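Thiol:disulfide interchange protein DsbA (Neisseria meningitidis MC58, PDB 3HZ8) probably acts as a periplasmic thiol-disulfide oxidoreductase of the DsbA type, introducing disulfide bonds into other proteins. Local coordinates at residues K25-E30 / D56-T61. The protein carries 1 engineered substitution. Residues are numbered along the deposited sequence; the frame is centred on the assembly and turned at random.
Sequences KVEVLE and DMYLRT
Val26 to Glu30 and Met57 to Thr61 pair as neighbouring parallel strands, 27° apart in direction, with Val26 beside Met57 and Glu30 beside Thr61. Five backbone hydrogen bonds join them. Val26 N begins the set at Asp56 O (2.8 Å), and Glu30 N to Arg60 O (2.9 Å) is the last. The bond from Tyr58 N to Val26 O is longer, 3.2 Å.

Glu27, Leu29, Tyr58 and Arg60 share one face. The extended Glu27 chain, with CG anti to the backbone N (chi1 -177°), sets its carboxylate between the Tyr58 hydroxyl and the Arg60 guanidinium. Arg60 NH1 forms a salt bridge to the syn side of Glu27 OE2 at 2.8 Å. The carboxylate and guanidinium planes stand nearly perpendicular, 83° apart. Tyr58 OH gives a weak hydrogen bond to Glu27 OE1 and is also hydrogen-bonded to Gln22 N. OE1 also accepts from Gln21 N, so the buried carboxylate has several donors, which probably favour its charged form. Glu27 CA lies over one face of the Tyr58 ring, a CH-pi contact 4.2 Å from the centroid. Leu29 runs alongside Arg60, with CD1 3.8 Å from Arg60 CD.

The strands are the two parallel arms of a beta-alpha-beta unit of the thioredoxin fold, linked through helix 37-50. The redox-active disulfide Cys36-Cys39 lies at the start of that helix.

The opposite face is mostly apolar. Met57 CG packs on Val26 CB, and its chain bends at the sulfur to bring CE 4.0 Å from Val28 CG2. Val28 CG1 meets Leu59 CD1. Helix 171-191 covers Val26, Val28 and Met57; helix 37-50 covers Leu59 and Glu30. At the strand entrance one water bridges Lys25 NZ and Met57 O, while Gln22 OE1 also binds this amine.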
ATOM      1  N   LYS A  25       1.780  -1.084 -17.607  1.00 19.29           N
ATOM      2  CA  LYS A  25       2.452  -0.177 -16.690  1.00 17.36           C
ATOM      3  C   LYS A  25       3.315  -0.975 -15.712  1.00 15.80           C
ATOM      4  O   LYS A  25       3.277  -2.204 -15.704  1.00 15.28           O
ATOM      5  CB  LYS A  25       1.447   0.705 -15.956  1.00 17.71           C
ATOM      6  CG  LYS A  25       0.929   1.885 -16.789  1.00 19.58           C
ATOM      7  CD  LYS A  25       0.443   3.005 -15.876  1.00 21.13           C
ATOM      8  CE  LYS A  25      -0.424   4.020 -16.599  1.00 22.29           C
ATOM      9  NZ  LYS A  25      -1.185   4.815 -15.586  1.00 24.19           N
ATOM     10  N   VAL A  26       4.118  -0.265 -14.932  1.00 14.15           N
ATOM     11  CA  VAL A  26       4.960  -0.881 -13.906  1.00 13.15           C
ATOM     12  C   VAL A  26       4.360  -0.563 -12.540  1.00 11.06           C
ATOM     13  O   VAL A  26       4.417   0.574 -12.064  1.00 11.52           O
ATOM     14  CB  VAL A  26       6.418  -0.372 -13.955  1.00 13.88           C
ATOM     15  CG1 VAL A  26       7.250  -1.036 -12.875  1.00 15.06           C
ATOM     16  CG2 VAL A  26       7.040  -0.621 -15.330  1.00 15.00           C
ATOM     17  N   GLU A  27       3.779  -1.580 -11.916  1.00  9.69           N
ATOM     18  CA  GLU A  27       3.138  -1.420 -10.614  1.00  8.69           C
ATOM     19  C   GLU A  27       4.153  -1.559  -9.479  1.00  8.13           C
ATOM     20  O   GLU A  27       4.993  -2.452  -9.511  1.00  8.69           O
ATOM     21  CB  GLU A  27       2.059  -2.486 -10.435  1.00  9.28           C
ATOM     22  CG  GLU A  27       1.284  -2.371  -9.144  1.00  8.56           C
ATOM     23  CD  GLU A  27       0.151  -3.363  -9.075  1.00  8.92           C
ATOM     24  OE1 GLU A  27      -0.887  -3.108  -9.710  1.00  9.83           O
ATOM     25  OE2 GLU A  27       0.294  -4.386  -8.388  1.00 10.22           O
ATOM     26  N   VAL A  28       4.055  -0.669  -8.493  1.00  7.44           N
ATOM     27  CA  VAL A  28       4.769  -0.805  -7.217  1.00  7.07           C
ATOM     28  C   VAL A  28       3.669  -1.017  -6.188  1.00  7.30           C
ATOM     29  O   VAL A  28       2.844  -0.119  -5.972  1.00  7.69           O
ATOM     30  CB  VAL A  28       5.610   0.453  -6.873  1.00  7.25           C
ATOM     31  CG1 VAL A  28       6.328   0.268  -5.535  1.00  7.68           C
ATOM     32  CG2 VAL A  28       6.622   0.739  -7.992  1.00  7.92           C
ATOM     33  N   LEU A  29       3.638  -2.215  -5.590  1.00  6.66           N
ATOM     34  CA  LEU A  29       2.560  -2.597  -4.676  1.00  6.86           C
ATOM     35  C   LEU A  29       3.088  -2.676  -3.241  1.00  6.49           C
ATOM     36  O   LEU A  29       4.034  -3.413  -2.986  1.00  6.90           O
ATOM     37  CB  LEU A  29       1.962  -3.943  -5.117  1.00  6.86           C
ATOM     38  CG  LEU A  29       1.141  -4.776  -4.138  1.00  9.50           C
ATOM     39  CD1 LEU A  29      -0.012  -3.991  -3.551  1.00  9.22           C
ATOM     40  CD2 LEU A  29       0.647  -6.042  -4.838  1.00  8.30           C
ATOM     41  N   GLU A  30       2.509  -1.899  -2.326  1.00  6.36           N
ATOM     42  CA  GLU A  30       2.845  -1.993  -0.909  1.00  6.00           C
ATOM     43  C   GLU A  30       1.701  -2.631  -0.135  1.00  6.13           C
ATOM     44  O   GLU A  30       0.593  -2.104  -0.143  1.00  6.83           O
ATOM     45  CB  GLU A  30       3.141  -0.603  -0.309  1.00  6.43           C
ATOM     46  CG  GLU A  30       3.628  -0.676   1.147  1.00  6.97           C
ATOM     47  CD  GLU A  30       3.392   0.590   1.949  1.00  9.52           C
ATOM     48  OE1 GLU A  30       2.671   1.473   1.474  1.00 10.46           O
ATOM     49  OE2 GLU A  30       3.914   0.682   3.076  1.00 10.23           O
ATOM     50  N   ASP A  56       4.625   5.899 -16.494  1.00 19.75           N
ATOM     51  CA  ASP A  56       4.252   4.495 -16.671  1.00 19.14           C
ATOM     52  C   ASP A  56       4.336   3.683 -15.381  1.00 18.43           C
ATOM     53  O   ASP A  56       4.122   2.472 -15.396  1.00 18.03           O
ATOM     54  CB  ASP A  56       5.075   3.825 -17.781  1.00 19.29           C
ATOM     55  CG  ASP A  56       6.527   3.576 -17.386  1.00 20.38           C
ATOM     56  OD1 ASP A  56       7.069   4.299 -16.519  1.00 21.44           O
ATOM     57  OD2 ASP A  56       7.127   2.651 -17.969  1.00 20.96           O
ATOM     58  N   MET A  57       4.631   4.360 -14.272  1.00 17.32           N
ATOM     59  CA  MET A  57       4.669   3.704 -12.961  1.00 17.55           C
ATOM     60  C   MET A  57       3.564   4.217 -12.065  1.00 15.56           C
ATOM     61  O   MET A  57       3.144   5.357 -12.184  1.00 16.17           O
ATOM     62  CB  MET A  57       6.002   3.947 -12.263  1.00 17.77           C
ATOM     63  CG  MET A  57       7.185   3.317 -12.940  1.00 18.73           C
ATOM     64  SD  MET A  57       8.719   3.881 -12.152  1.00 21.19           S
ATOM     65  CE  MET A  57       8.695   3.015 -10.589  1.00 21.66           C
ATOM     66  N   TYR A  58       3.107   3.380 -11.138  1.00 13.49           N
ATOM     67  CA  TYR A  58       2.136   3.836 -10.154  1.00 11.73           C
ATOM     68  C   TYR A  58       2.289   3.062  -8.853  1.00 10.71           C
ATOM     69  O   TYR A  58       2.768   1.918  -8.859  1.00 10.04           O
ATOM     70  CB  TYR A  58       0.696   3.745 -10.691  1.00 11.37           C
ATOM     71  CG  TYR A  58       0.229   2.325 -10.969  1.00 10.43           C
ATOM     72  CD1 TYR A  58      -0.637   1.660 -10.083  1.00  9.48           C
ATOM     73  CD2 TYR A  58       0.658   1.640 -12.107  1.00 10.08           C
ATOM     74  CE1 TYR A  58      -1.059   0.372 -10.336  1.00 10.49           C
ATOM     75  CE2 TYR A  58       0.246   0.340 -12.362  1.00 10.01           C
ATOM     76  CZ  TYR A  58      -0.609  -0.295 -11.469  1.00  9.62           C
ATOM     77  OH  TYR A  58      -1.019  -1.585 -11.727  1.00 11.20           O
ATOM     78  N   LEU A  59       1.886   3.700  -7.757  1.00 10.56           N
ATOM     79  CA  LEU A  59       1.920   3.095  -6.427  1.00 10.18           C
ATOM     80  C   LEU A  59       0.524   2.606  -6.040  1.00  9.79           C
ATOM     81  O   LEU A  59      -0.434   3.395  -5.991  1.00 11.51           O
ATOM     82  CB  LEU A  59       2.432   4.111  -5.396  1.00 10.15           C
ATOM     83  CG  LEU A  59       2.474   3.642  -3.934  1.00 10.87           C
ATOM     84  CD1 LEU A  59       3.434   2.462  -3.724  1.00 11.53           C
ATOM     85  CD2 LEU A  59       2.853   4.807  -3.022  1.00 11.93           C
ATOM     86  N   ARG A  60       0.426   1.302  -5.798  1.00  8.59           N
ATOM     87  CA  ARG A  60      -0.799   0.647  -5.350  1.00  7.76           C
ATOM     88  C   ARG A  60      -0.577   0.234  -3.908  1.00  7.40           C
ATOM     89  O   ARG A  60       0.495  -0.295  -3.583  1.00  7.44           O
ATOM     90  CB  ARG A  60      -1.033  -0.608  -6.192  1.00  7.34           C
ATOM     91  CG  ARG A  60      -2.066  -1.604  -5.668  1.00  7.11           C
ATOM     92  CD  ARG A  60      -2.026  -2.862  -6.534  1.00  7.79           C
ATOM     93  NE  ARG A  60      -3.042  -3.860  -6.199  1.00  8.22           N
ATOM     94  CZ  ARG A  60      -3.143  -5.047  -6.799  1.00  8.32           C
ATOM     95  NH1 ARG A  60      -2.295  -5.383  -7.767  1.00  9.15           N
ATOM     96  NH2 ARG A  60      -4.111  -5.892  -6.448  1.00 10.62           N
ATOM     97  N   THR A  61      -1.580   0.434  -3.060  1.00  7.81           N
ATOM     98  CA  THR A  61      -1.468  -0.007  -1.667  1.00  7.79           C
ATOM     99  C   THR A  61      -2.636  -0.902  -1.275  1.00  8.40           C
ATOM    100  O   THR A  61      -3.762  -0.693  -1.725  1.00  9.60           O
ATOM    101  CB  THR A  61      -1.315   1.180  -0.697  1.00  8.33           C
ATOM    102  OG1 THR A  61      -2.501   1.973  -0.724  1.00 10.85           O
ATOM    103  CG2 THR A  61      -0.134   2.048  -1.103  1.00  8.52           C
TER
HETATM  104  O   HOH W   1       0.766   5.892 -13.798  1.00 29.37           O